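Local coordinates for xyloglucan-specific endo-beta-1,4-glucanase BoGH9A (Bacteroides ovatus, PDB 6DHT), which hydrolyses the beta-1,4-glucan backbone of xyloglucan at internal linkages, releasing xyloglucan oligosaccharides for degradation by this gut bacterium, at residues A267-A272 and D340-A345; V274-S279 and S347-S352; K174-S179 and G234-K239; K263-A268 and E312-Q317. All blocks are in the same frame, centred on the assembly; numbering follows the deposited sequence.

Contact 1: A267-A272 and D340-A345; sequences AALDFA and DEFFWA. With CA (calcium ion), chain C.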
loop_
_atom_site.group_PDB
_atom_site.type_symbol
_atom_site.label_atom_id
_atom_site.label_comp_id
_atom_site.label_asym_id
_atom_site.label_seq_id
_atom_site.Cartn_x
_atom_site.Cartn_y
_atom_site.Cartn_z
ATOM N N ALA A 267 8.152 16.773 -0.965
ATOM C CA ALA A 267 7.787 16.654 0.445
ATOM C C ALA A 267 6.730 17.668 0.845
ATOM O O ALA A 267 5.750 17.346 1.532
ATOM C CB ALA A 267 9.017 16.779 1.337
ATOM N N ALA A 268 6.942 18.918 0.443
ATOM C CA ALA A 268 6.013 19.966 0.773
ATOM C C ALA A 268 4.627 19.682 0.200
ATOM O O ALA A 268 3.632 19.877 0.879
ATOM C CB ALA A 268 6.527 21.302 0.269
ATOM N N LEU A 269 4.591 19.230 -1.048
ATOM C CA LEU A 269 3.306 18.975 -1.700
ATOM C C LEU A 269 2.591 17.723 -1.168
ATOM O O LEU A 269 1.383 17.753 -0.963
ATOM C CB LEU A 269 3.474 18.899 -3.205
ATOM C CG LEU A 269 3.820 20.253 -3.832
ATOM C CD1 LEU A 269 4.241 20.065 -5.245
ATOM C CD2 LEU A 269 2.634 21.190 -3.754
ATOM N N ASP A 270 3.323 16.632 -0.958
ATOM C CA ASP A 270 2.679 15.430 -0.407
ATOM C C ASP A 270 2.203 15.716 1.024
ATOM O O ASP A 270 1.125 15.290 1.436
ATOM C CB ASP A 270 3.635 14.263 -0.417
ATOM C CG ASP A 270 3.902 13.739 -1.812
ATOM O OD1 ASP A 270 3.052 13.943 -2.699
ATOM O OD2 ASP A 270 4.979 13.131 -2.050
ATOM N N PHE A 271 2.976 16.505 1.783
ATOM C CA PHE A 271 2.536 17.001 3.078
ATOM C C PHE A 271 1.247 17.845 2.942
ATOM O O PHE A 271 0.276 17.660 3.684
ATOM C CB PHE A 271 3.678 17.848 3.702
ATOM C CG PHE A 271 3.345 18.508 5.008
ATOM C CD1 PHE A 271 2.622 19.669 5.011
ATOM C CD2 PHE A 271 3.803 18.016 6.214
ATOM C CE1 PHE A 271 2.329 20.334 6.188
ATOM C CE2 PHE A 271 3.514 18.658 7.407
ATOM C CZ PHE A 271 2.779 19.837 7.400
ATOM N N ALA A 272 1.242 18.779 1.993
ATOM C CA ALA A 272 0.090 19.654 1.815
ATOM C C ALA A 272 -1.152 18.850 1.456
ATOM O O ALA A 272 -2.211 19.060 2.021
ATOM C CB ALA A 272 0.385 20.696 0.762
ATOM N N ASP A 340 2.346 16.098 -10.756
ATOM C CA ASP A 340 1.328 15.228 -10.151
ATOM C C ASP A 340 1.100 15.533 -8.676
ATOM O O ASP A 340 -0.032 15.464 -8.184
ATOM C CB ASP A 340 1.665 13.746 -10.351
ATOM C CG ASP A 340 3.097 13.396 -9.963
ATOM O OD1 ASP A 340 4.041 13.806 -10.679
ATOM O OD2 ASP A 340 3.298 12.676 -8.958
ATOM N N GLU A 341 2.160 15.909 -7.964
ATOM C CA GLU A 341 2.042 16.302 -6.570
ATOM C C GLU A 341 1.318 17.664 -6.482
ATOM O O GLU A 341 0.512 17.887 -5.587
ATOM C CB GLU A 341 3.425 16.341 -5.889
ATOM C CG GLU A 341 4.070 14.954 -5.634
ATOM C CD GLU A 341 4.766 14.353 -6.842
ATOM O OE1 GLU A 341 4.842 15.009 -7.906
ATOM O OE2 GLU A 341 5.245 13.196 -6.743
ATOM N N PHE A 342 1.620 18.581 -7.403
ATOM C CA PHE A 342 0.870 19.833 -7.466
ATOM C C PHE A 342 -0.619 19.539 -7.722
ATOM O O PHE A 342 -1.493 20.101 -7.064
ATOM C CB PHE A 342 1.442 20.764 -8.554
ATOM C CG PHE A 342 2.553 21.675 -8.071
ATOM C CD1 PHE A 342 2.281 22.690 -7.181
ATOM C CD2 PHE A 342 3.842 21.500 -8.513
ATOM C CE1 PHE A 342 3.278 23.534 -6.738
ATOM C CE2 PHE A 342 4.857 22.352 -8.075
ATOM C CZ PHE A 342 4.558 23.364 -7.179
ATOM N N PHE A 343 -0.895 18.598 -8.626
ATOM C CA PHE A 343 -2.290 18.263 -8.938
ATOM C C PHE A 343 -3.011 17.702 -7.732
ATOM O O PHE A 343 -4.126 18.111 -7.396
ATOM C CB PHE A 343 -2.369 17.269 -10.084
ATOM C CG PHE A 343 -3.757 16.794 -10.374
ATOM C CD1 PHE A 343 -4.657 17.650 -10.967
ATOM C CD2 PHE A 343 -4.163 15.498 -10.079
ATOM C CE1 PHE A 343 -5.932 17.242 -11.254
ATOM C CE2 PHE A 343 -5.441 15.088 -10.366
ATOM C CZ PHE A 343 -6.332 15.958 -10.958
ATOM N N TRP A 344 -2.372 16.747 -7.067
ATOM C CA TRP A 344 -2.993 16.123 -5.899
ATOM C C TRP A 344 -3.194 17.151 -4.772
ATOM O O TRP A 344 -4.300 17.291 -4.227
ATOM C CB TRP A 344 -2.190 14.880 -5.443
ATOM C CG TRP A 344 -2.743 14.253 -4.211
ATOM C CD1 TRP A 344 -4.050 14.157 -3.854
ATOM C CD2 TRP A 344 -1.991 13.683 -3.128
ATOM N NE1 TRP A 344 -4.176 13.565 -2.615
ATOM C CE2 TRP A 344 -2.924 13.239 -2.161
ATOM C CE3 TRP A 344 -0.628 13.471 -2.898
ATOM C CZ2 TRP A 344 -2.536 12.641 -0.965
ATOM C CZ3 TRP A 344 -0.244 12.862 -1.701
ATOM C CH2 TRP A 344 -1.203 12.452 -0.758
ATOM N N ALA A 345 -2.149 17.909 -4.453
ATOM C CA ALA A 345 -2.273 18.926 -3.422
ATOM C C ALA A 345 -3.316 20.009 -3.717
ATOM O O ALA A 345 -4.100 20.345 -2.859
ATOM C CB ALA A 345 -0.916 19.589 -3.151
HETATM CA CA CA C . 5.827 13.087 -9.174
HETATM O O HOH W 1 5.561 12.162 -4.399
HETATM O O HOH W 2 6.890 11.986 -11.107
#
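Leu269 drives one methyl straight down onto Phe342: CD1 stands 3.5 Å from the ring centroid and 7° off the ring normal, a CH-pi contact over the face. The other methyl, CD2, rests against the Phe342 rim at CD1 and CE1 and reaches Ala345 CB at 3.9 Å. Behind these branches the two chains meet root to root, Leu269 CB lying 3.7 Å from Glu341 CB. Asp270 comes across Glu341 with the carboxylate planes turned 49° apart, and its OD1 rests 3.3 Å from the aliphatic CG of Glu341. The same oxygen lies at the edge of the Trp344 indole, near its plane, 3.6 Å from CZ3. A bend at chi2 of Glu341 (81°) brings its carboxylate onto the calcium ion, which both oxygens bind at 2.5 Å. Asp340 is also bidentate, and Asp335, His337, Gly376 and a water complete the shell. Another water lies between Asp270 OD2 and Glu341 OE2, close enough to donate to either, though it has more acceptors around it than protons. Two nearly parallel helices, 265-281 and 339-353, thus pack beside a calcium site, consistent with neighbours in one ring of the (alpha/alpha)6 barrel of glycoside hydrolase family 9.

Contact 2: V274-S279 and S347-S352; sequences VMAQSS and SELYFS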
loop_
_atom_site.group_PDB
_atom_site.type_symbol
_atom_site.label_atom_id
_atom_site.label_comp_id
_atom_site.label_asym_id
_atom_site.label_seq_id
_atom_site.Cartn_x
_atom_site.Cartn_y
_atom_site.Cartn_z
ATOM N N VAL A 274 -1.853 15.562 1.915
ATOM C CA VAL A 274 -2.342 14.680 2.961
ATOM C C VAL A 274 -2.866 15.452 4.160
ATOM O O VAL A 274 -3.795 15.027 4.819
ATOM C CB VAL A 274 -1.284 13.621 3.332
ATOM C CG1 VAL A 274 -0.230 14.154 4.267
ATOM C CG2 VAL A 274 -1.939 12.382 3.930
ATOM N N MET A 275 -2.302 16.625 4.417
ATOM C CA MET A 275 -2.799 17.426 5.528
ATOM C C MET A 275 -4.165 18.059 5.194
ATOM O O MET A 275 -5.056 18.049 6.026
ATOM C CB MET A 275 -1.748 18.471 5.944
ATOM C CG MET A 275 -0.555 17.842 6.645
ATOM S SD MET A 275 -1.033 17.139 8.209
ATOM C CE MET A 275 0.468 16.269 8.636
ATOM N N ALA A 276 -4.312 18.526 3.964
ATOM C CA ALA A 276 -5.607 19.032 3.507
ATOM C C ALA A 276 -6.673 17.910 3.536
ATOM O O ALA A 276 -7.797 18.112 4.014
ATOM C CB ALA A 276 -5.467 19.616 2.127
ATOM N N GLN A 277 -6.315 16.734 3.011
ATOM C CA GLN A 277 -7.180 15.564 3.086
ATOM C C GLN A 277 -7.550 15.259 4.539
ATOM O O GLN A 277 -8.711 15.092 4.883
ATOM C CB GLN A 277 -6.434 14.368 2.481
ATOM C CG GLN A 277 -7.248 13.084 2.276
ATOM C CD GLN A 277 -6.367 11.894 1.961
ATOM O OE1 GLN A 277 -5.382 11.636 2.646
ATOM N NE2 GLN A 277 -6.711 11.181 0.916
ATOM N N SER A 278 -6.522 15.129 5.387
ATOM C CA SER A 278 -6.735 14.780 6.790
ATOM C C SER A 278 -7.608 15.797 7.537
ATOM O O SER A 278 -8.354 15.427 8.444
ATOM C CB SER A 278 -5.395 14.602 7.507
ATOM O OG SER A 278 -4.642 13.571 6.868
ATOM N N SER A 279 -7.478 17.071 7.176
ATOM C CA SER A 279 -8.273 18.116 7.806
ATOM C C SER A 279 -9.755 17.765 7.721
ATOM O O SER A 279 -10.485 17.888 8.704
ATOM C CB SER A 279 -8.008 19.455 7.132
ATOM O OG SER A 279 -8.713 20.463 7.832
ATOM N N SER A 347 -5.840 19.786 -5.685
ATOM C CA SER A 347 -7.169 19.148 -5.627
ATOM C C SER A 347 -7.663 19.018 -4.187
ATOM O O SER A 347 -8.777 19.422 -3.865
ATOM C CB SER A 347 -7.163 17.787 -6.317
ATOM O OG SER A 347 -6.941 17.924 -7.700
ATOM N N GLU A 348 -6.817 18.503 -3.292
ATOM C CA GLU A 348 -7.212 18.378 -1.909
ATOM C C GLU A 348 -7.518 19.738 -1.296
ATOM O O GLU A 348 -8.438 19.850 -0.520
ATOM C CB GLU A 348 -6.124 17.648 -1.101
ATOM C CG GLU A 348 -5.864 16.207 -1.506
ATOM C CD GLU A 348 -6.989 15.237 -1.096
ATOM O OE1 GLU A 348 -8.037 15.651 -0.520
ATOM O OE2 GLU A 348 -6.814 14.022 -1.366
ATOM N N LEU A 349 -6.677 20.731 -1.586
ATOM C CA LEU A 349 -6.908 22.055 -1.026
ATOM C C LEU A 349 -8.197 22.673 -1.555
ATOM O O LEU A 349 -8.925 23.301 -0.809
ATOM C CB LEU A 349 -5.703 22.966 -1.271
ATOM C CG LEU A 349 -4.595 22.702 -0.233
ATOM C CD1 LEU A 349 -3.241 23.192 -0.706
ATOM C CD2 LEU A 349 -4.949 23.271 1.144
ATOM N N TYR A 350 -8.491 22.447 -2.827
ATOM C CA TYR A 350 -9.778 22.878 -3.366
ATOM C C TYR A 350 -10.946 22.231 -2.618
ATOM O O TYR A 350 -11.923 22.905 -2.260
ATOM C CB TYR A 350 -9.879 22.563 -4.848
ATOM C CG TYR A 350 -11.202 22.943 -5.506
ATOM C CD1 TYR A 350 -11.762 24.207 -5.320
ATOM C CD2 TYR A 350 -11.872 22.055 -6.336
ATOM C CE1 TYR A 350 -12.960 24.564 -5.935
ATOM C CE2 TYR A 350 -13.049 22.412 -6.965
ATOM C CZ TYR A 350 -13.593 23.665 -6.756
ATOM O OH TYR A 350 -14.774 24.019 -7.379
ATOM N N PHE A 351 -10.887 20.923 -2.386
ATOM C CA PHE A 351 -12.012 20.263 -1.724
ATOM C C PHE A 351 -12.119 20.611 -0.245
ATOM O O PHE A 351 -13.217 20.667 0.301
ATOM C CB PHE A 351 -11.978 18.745 -1.964
ATOM C CG PHE A 351 -12.242 18.385 -3.406
ATOM C CD1 PHE A 351 -13.405 18.827 -4.039
ATOM C CD2 PHE A 351 -11.332 17.656 -4.135
ATOM C CE1 PHE A 351 -13.634 18.544 -5.359
ATOM C CE2 PHE A 351 -11.559 17.362 -5.465
ATOM C CZ PHE A 351 -12.718 17.800 -6.078
ATOM N N SER A 352 -11.000 20.924 0.395
ATOM C CA SER A 352 -11.048 21.324 1.796
ATOM C C SER A 352 -11.398 22.804 2.043
ATOM O O SER A 352 -11.936 23.115 3.093
ATOM C CB SER A 352 -9.730 21.024 2.483
ATOM O OG SER A 352 -9.478 19.616 2.432
HETATM O O HOH W 3 -8.740 12.467 -0.953
#
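Ala276 supplies the apolar part of the interface, its CB resting against both Glu348 CB and Leu349 CD2, each 3.8 Å away. With so small a residue at the crossing, the helix axes approach to 8.2 Å. Direct polar contact comes from Ser352, whose OG lies 2.8 Å from Ala276 O and can donate to it; that proton has another acceptor within reach, so the bond is not settled. Arg280 NH1 bonds to the same hydroxyl. The third kind of contact runs through Glu348. Bent at chi2 (-72°), its chain brings the carboxylate across Gln277, with Glu348 OE1 3.6 Å from Gln277 CB and the amide plane turned 69° from the carboxylate plane. A water joins their ends, donating to Glu348 OE2 at 2.5 Å and accepting from Gln277 NE2 at 3.0 Å. Gln187 and Gly184 hold the Gln277 amide from helix 176-192, while Arg280 forms a salt bridge with Glu348 OE1 and Trp344 NE1 bonds to OE2. With alanine in place of Glu348, the Arg280 guanidinium and the Trp344 N-H would probably be left without their carboxylate. Close, near-parallel packing, at 27°, is consistent with neighbours in one ring of the family's (alpha/alpha)6 barrel.

Contact 3: K174-S179 and G234-K239; sequences KYIVNS and GGVYHK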
loop_
_atom_site.group_PDB
_atom_site.type_symbol
_atom_site.label_atom_id
_atom_site.label_comp_id
_atom_site.label_asym_id
_atom_site.label_seq_id
_atom_site.Cartn_x
_atom_site.Cartn_y
_atom_site.Cartn_z
ATOM N N LYS A 174 12.557 7.763 8.346
ATOM C CA LYS A 174 11.171 8.235 8.204
ATOM C C LYS A 174 11.151 9.251 7.088
ATOM O O LYS A 174 11.895 10.230 7.138
ATOM C CB LYS A 174 10.681 8.851 9.508
ATOM C CG LYS A 174 10.867 7.923 10.700
ATOM C CD LYS A 174 10.246 8.409 11.978
ATOM C CE LYS A 174 10.771 9.774 12.378
ATOM N NZ LYS A 174 10.423 10.104 13.777
ATOM N N TYR A 175 10.309 9.060 6.083
ATOM C CA TYR A 175 10.356 9.842 4.854
ATOM C C TYR A 175 9.006 10.498 4.576
ATOM O O TYR A 175 7.974 9.810 4.552
ATOM C CB TYR A 175 10.679 8.940 3.679
ATOM C CG TYR A 175 11.934 8.075 3.816
ATOM C CD1 TYR A 175 11.922 6.916 4.590
ATOM C CD2 TYR A 175 13.124 8.375 3.133
ATOM C CE1 TYR A 175 13.038 6.085 4.703
ATOM C CE2 TYR A 175 14.246 7.558 3.248
ATOM C CZ TYR A 175 14.203 6.415 4.028
ATOM O OH TYR A 175 15.322 5.583 4.127
ATOM N N ILE A 176 8.988 11.802 4.338
ATOM C CA ILE A 176 7.739 12.526 4.141
ATOM C C ILE A 176 7.023 12.141 2.836
ATOM O O ILE A 176 5.795 11.967 2.810
ATOM C CB ILE A 176 7.996 14.056 4.179
ATOM C CG1 ILE A 176 8.289 14.542 5.606
ATOM C CG2 ILE A 176 6.779 14.808 3.643
ATOM C CD1 ILE A 176 7.123 14.444 6.581
ATOM N N VAL A 177 7.759 11.980 1.753
ATOM C CA VAL A 177 7.134 11.635 0.482
ATOM C C VAL A 177 6.417 10.305 0.613
ATOM O O VAL A 177 5.207 10.184 0.299
ATOM C CB VAL A 177 8.155 11.628 -0.659
ATOM C CG1 VAL A 177 7.632 10.917 -1.893
ATOM C CG2 VAL A 177 8.548 13.064 -0.995
ATOM N N ASN A 178 7.127 9.291 1.088
ATOM C CA ASN A 178 6.545 7.967 1.082
ATOM C C ASN A 178 5.432 7.843 2.111
ATOM O O ASN A 178 4.395 7.220 1.836
ATOM C CB ASN A 178 7.617 6.923 1.341
ATOM C CG ASN A 178 7.200 5.565 0.869
ATOM O OD1 ASN A 178 6.662 5.429 -0.229
ATOM N ND2 ASN A 178 7.393 4.561 1.705
ATOM N N SER A 179 5.586 8.432 3.288
ATOM C CA SER A 179 4.546 8.257 4.292
ATOM C C SER A 179 3.316 9.121 3.984
ATOM O O SER A 179 2.204 8.684 4.251
ATOM C CB SER A 179 5.081 8.448 5.713
ATOM O OG SER A 179 5.444 9.777 5.963
ATOM N N GLY A 234 7.467 27.503 6.128
ATOM C CA GLY A 234 6.447 26.521 5.758
ATOM C C GLY A 234 6.965 25.314 4.986
ATOM O O GLY A 234 6.195 24.403 4.677
ATOM N N GLY A 235 8.253 25.294 4.659
ATOM C CA GLY A 235 8.831 24.184 3.925
ATOM C C GLY A 235 8.943 22.942 4.791
ATOM O O GLY A 235 8.812 23.008 6.016
ATOM N N VAL A 236 9.113 21.807 4.136
ATOM C CA VAL A 236 9.067 20.497 4.800
ATOM C C VAL A 236 10.328 19.711 4.453
ATOM O O VAL A 236 10.654 19.540 3.284
ATOM C CB VAL A 236 7.791 19.720 4.394
ATOM C CG1 VAL A 236 7.724 18.346 5.078
ATOM C CG2 VAL A 236 6.570 20.518 4.734
ATOM N N TYR A 237 11.041 19.256 5.486
ATOM C CA TYR A 237 12.271 18.489 5.317
ATOM C C TYR A 237 11.921 17.175 4.643
ATOM O O TYR A 237 10.888 16.580 4.958
ATOM C CB TYR A 237 12.932 18.248 6.686
ATOM C CG TYR A 237 13.142 19.529 7.477
ATOM C CD1 TYR A 237 14.013 20.511 7.022
ATOM C CD2 TYR A 237 12.498 19.735 8.670
ATOM C CE1 TYR A 237 14.203 21.675 7.740
ATOM C CE2 TYR A 237 12.674 20.893 9.391
ATOM C CZ TYR A 237 13.526 21.857 8.916
ATOM O OH TYR A 237 13.681 23.000 9.659
ATOM N N HIS A 238 12.754 16.732 3.710
ATOM C CA HIS A 238 12.457 15.552 2.889
ATOM C C HIS A 238 12.330 14.290 3.729
ATOM O O HIS A 238 11.416 13.483 3.514
ATOM C CB HIS A 238 13.537 15.395 1.823
ATOM C CG HIS A 238 13.211 14.430 0.724
ATOM N ND1 HIS A 238 12.259 14.674 -0.249
ATOM C CD2 HIS A 238 13.750 13.231 0.417
ATOM C CE1 HIS A 238 12.231 13.671 -1.101
ATOM N NE2 HIS A 238 13.122 12.774 -0.718
ATOM N N LYS A 239 13.252 14.082 4.665
ATOM C CA LYS A 239 13.237 12.878 5.489
ATOM C C LYS A 239 13.990 13.107 6.801
ATOM O O LYS A 239 14.722 14.110 6.959
ATOM C CB LYS A 239 13.830 11.704 4.725
ATOM C CG LYS A 239 15.275 11.953 4.258
ATOM C CD LYS A 239 15.847 10.733 3.559
ATOM C CE LYS A 239 17.198 11.031 2.906
ATOM N NZ LYS A 239 17.825 9.836 2.301
HETATM O O HOH W 4 10.732 11.784 1.483
#
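Ile176 N donates to His238 O at 3.1 Å with an angle of 160°, tying the start of helix 176-192 to the chain running into strand 239-241. A water widens that grip: it accepts from Val177 N, donates to His238 O at 2.7 Å, and sits over the centre of the imidazole. Ile176 sets CG1 against Tyr237 O at 3.4 Å and Val236 CG1 at 3.9 Å, and Val177 CG2 touches His238 CE1 at 3.7 Å. One residue back, Tyr175 and Lys239 form an antiparallel non-hydrogen-bonded pair. Lys239 sets CG between its backbone N and carbonyl carbon (chi1 58°) and then runs extended beside the Tyr175 ring, its CD 3.6 Å from Tyr175 CE2. Outside this shell Lys239 NZ is held by Gly331 and Thr330, and Tyr175 OH bonds to Asp171, the predicted nucleophile. A phenylalanine in place of Tyr175 would remove that hydroxyl and probably leave the Asp171 carboxylate freer to turn. Tyr175 O takes both N and OG of Ser179 from opposite faces of its plane. The whole is a strand-to-helix junction, with Tyr175 at the N-cap and in the edge strand of a mixed sheet, next to the predicted active site.

Contact 4: K263-A268 and E312-Q317; sequences KSVTAA and EAYYNQ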
loop_
_atom_site.group_PDB
_atom_site.type_symbol
_atom_site.label_atom_id
_atom_site.label_comp_id
_atom_site.label_asym_id
_atom_site.label_seq_id
_atom_site.Cartn_x
_atom_site.Cartn_y
_atom_site.Cartn_z
ATOM N N LYS A 263 14.821 20.538 2.552
ATOM C CA LYS A 263 13.428 20.705 2.143
ATOM C C LYS A 263 13.268 20.387 0.659
ATOM O O LYS A 263 14.125 20.732 -0.147
ATOM C CB LYS A 263 12.990 22.145 2.414
ATOM C CG LYS A 263 12.946 22.528 3.873
ATOM C CD LYS A 263 12.832 24.048 4.011
ATOM C CE LYS A 263 12.731 24.477 5.455
ATOM N NZ LYS A 263 13.221 25.884 5.641
ATOM N N SER A 264 12.171 19.725 0.281
ATOM C CA SER A 264 11.931 19.417 -1.132
ATOM C C SER A 264 10.509 19.806 -1.522
ATOM O O SER A 264 9.625 19.878 -0.675
ATOM C CB SER A 264 12.156 17.942 -1.420
ATOM O OG SER A 264 11.157 17.159 -0.783
ATOM N N VAL A 265 10.313 20.058 -2.810
ATOM C CA VAL A 265 9.017 20.485 -3.311
ATOM C C VAL A 265 8.019 19.337 -3.196
ATOM O O VAL A 265 6.859 19.560 -2.848
ATOM C CB VAL A 265 9.124 20.996 -4.769
ATOM C CG1 VAL A 265 9.572 19.908 -5.722
ATOM C CG2 VAL A 265 7.837 21.624 -5.209
ATOM N N THR A 266 8.491 18.116 -3.428
ATOM C CA THR A 266 7.615 16.944 -3.352
ATOM C C THR A 266 7.221 16.644 -1.897
ATOM O O THR A 266 6.074 16.321 -1.609
ATOM C CB THR A 266 8.273 15.741 -3.999
ATOM O OG1 THR A 266 9.625 15.647 -3.535
ATOM C CG2 THR A 266 8.266 15.892 -5.501
ATOM N N ALA A 267 8.152 16.773 -0.965
ATOM C CA ALA A 267 7.787 16.654 0.445
ATOM C C ALA A 267 6.730 17.668 0.845
ATOM O O ALA A 267 5.750 17.346 1.532
ATOM C CB ALA A 267 9.017 16.779 1.337
ATOM N N ALA A 268 6.942 18.918 0.443
ATOM C CA ALA A 268 6.013 19.966 0.773
ATOM C C ALA A 268 4.627 19.682 0.200
ATOM O O ALA A 268 3.632 19.877 0.879
ATOM C CB ALA A 268 6.527 21.302 0.269
ATOM N N GLU A 312 10.863 23.792 -8.272
ATOM C CA GLU A 312 11.824 22.866 -8.873
ATOM C C GLU A 312 12.865 22.396 -7.859
ATOM O O GLU A 312 13.901 21.852 -8.233
ATOM C CB GLU A 312 12.482 23.502 -10.103
ATOM C CG GLU A 312 11.475 23.892 -11.188
ATOM C CD GLU A 312 12.075 23.986 -12.582
ATOM O OE1 GLU A 312 13.315 23.984 -12.713
ATOM O OE2 GLU A 312 11.298 24.064 -13.556
ATOM N N ALA A 313 12.564 22.613 -6.579
ATOM C CA ALA A 313 13.407 22.185 -5.468
ATOM C C ALA A 313 13.329 20.677 -5.227
ATOM O O ALA A 313 12.857 20.226 -4.175
ATOM C CB ALA A 313 13.000 22.928 -4.220
ATOM N N TYR A 314 13.825 19.917 -6.191
ATOM C CA TYR A 314 13.859 18.461 -6.103
ATOM C C TYR A 314 14.891 17.977 -5.097
ATOM O O TYR A 314 15.850 18.693 -4.771
ATOM C CB TYR A 314 14.171 17.873 -7.469
ATOM C CG TYR A 314 13.331 18.467 -8.570
ATOM C CD1 TYR A 314 11.957 18.621 -8.417
ATOM C CD2 TYR A 314 13.912 18.897 -9.754
ATOM C CE1 TYR A 314 11.189 19.172 -9.422
ATOM C CE2 TYR A 314 13.154 19.446 -10.762
ATOM C CZ TYR A 314 11.795 19.582 -10.596
ATOM O OH TYR A 314 11.046 20.134 -11.609
ATOM N N TYR A 315 14.701 16.750 -4.620
ATOM C CA TYR A 315 15.646 16.136 -3.714
ATOM C C TYR A 315 16.583 15.288 -4.529
ATOM O O TYR A 315 16.213 14.213 -5.000
ATOM C CB TYR A 315 14.971 15.247 -2.662
ATOM C CG TYR A 315 15.977 14.724 -1.654
ATOM C CD1 TYR A 315 16.410 15.535 -0.619
ATOM C CD2 TYR A 315 16.487 13.439 -1.738
ATOM C CE1 TYR A 315 17.333 15.085 0.307
ATOM C CE2 TYR A 315 17.415 12.979 -0.820
ATOM C CZ TYR A 315 17.837 13.813 0.199
ATOM O OH TYR A 315 18.758 13.383 1.125
ATOM N N ASN A 316 17.801 15.788 -4.713
ATOM C CA ASN A 316 18.862 15.025 -5.357
ATOM C C ASN A 316 19.956 14.748 -4.339
ATOM O O ASN A 316 20.647 15.671 -3.894
ATOM C CB ASN A 316 19.439 15.790 -6.551
ATOM C CG ASN A 316 20.354 14.935 -7.392
ATOM O OD1 ASN A 316 21.281 14.321 -6.881
ATOM N ND2 ASN A 316 20.071 14.858 -8.687
ATOM N N GLN A 317 20.111 13.483 -3.971
ATOM C CA GLN A 317 20.988 13.139 -2.860
ATOM C C GLN A 317 22.452 13.259 -3.264
ATOM O O GLN A 317 23.282 13.708 -2.478
ATOM C CB GLN A 317 20.712 11.722 -2.362
ATOM C CG GLN A 317 21.308 11.459 -0.998
ATOM C CD GLN A 317 20.496 10.455 -0.212
ATOM O OE1 GLN A 317 19.662 10.828 0.612
ATOM N NE2 GLN A 317 20.744 9.189 -0.451
#
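Val265 turns CG1 into the position between its backbone N and carbonyl carbon (chi1 63°), and that methyl meets the opposite loop: it lies 3.6 Å from Ala313 O and 3.8 Å from Tyr314 CD1, the two side chains running alongside each other. At Ser264 the same choice (chi1 68°) folds OG back over the helix start, where it accepts from Ala267 N at 3.0 Å as the N-cap. His238 ND1 bonds to that hydroxyl too, helping to fix its rotation from the loop leading into strand 239-241. The link between the backbones is Val265 N to Ala313 O, 2.9 Å long and 157° at the hydrogen. The donor stands above the carbonyl plane and not on a lone pair. Beside it, Ser264 CA makes a C-H...O contact with the same oxygen at 3.3 Å. Ala313 is the centre of an inverse gamma turn, closed by a weak bond from Tyr314 N to Glu312 O. Farther along, Tyr315 stacks on His238, and its OH donates to Gln317 OE1 at 2.8 Å, in the carbonyl plane and on a lone pair. Chemically, two N-H groups of the first turn of helix 265-281 are met from different sources: a serine hydroxyl for Ala267 and a loop carbonyl for Val265. Both place partial negative charge at the positive end of the helix dipole, which probably steadies this end of the helix.

Helix 265-281 threads three of the contacts: contact 4 at its start, then contact 1, then contact 2, whose centre lies about 10 Å from that of contact 1. Contact 3 joins from the side, Val177 CG1 coming 3.5 Å from Asp270 OD2 of contact 1. Contacts 3 and 4 are about 9 Å apart between centres and probably hydrogen-bonded twice, through His238 ND1 to Ser264 OG at 2.8 Å and Lys239 NZ to Gln317 OE1 at 2.7 Å. Contact 3 lies nearest the predicted active site, the Tyr175 side chain about 3 Å from that of Asp171, the predicted nucleophile. Contact 1 carries two ligands, Asp340 and Glu341, of one of the calcium ions.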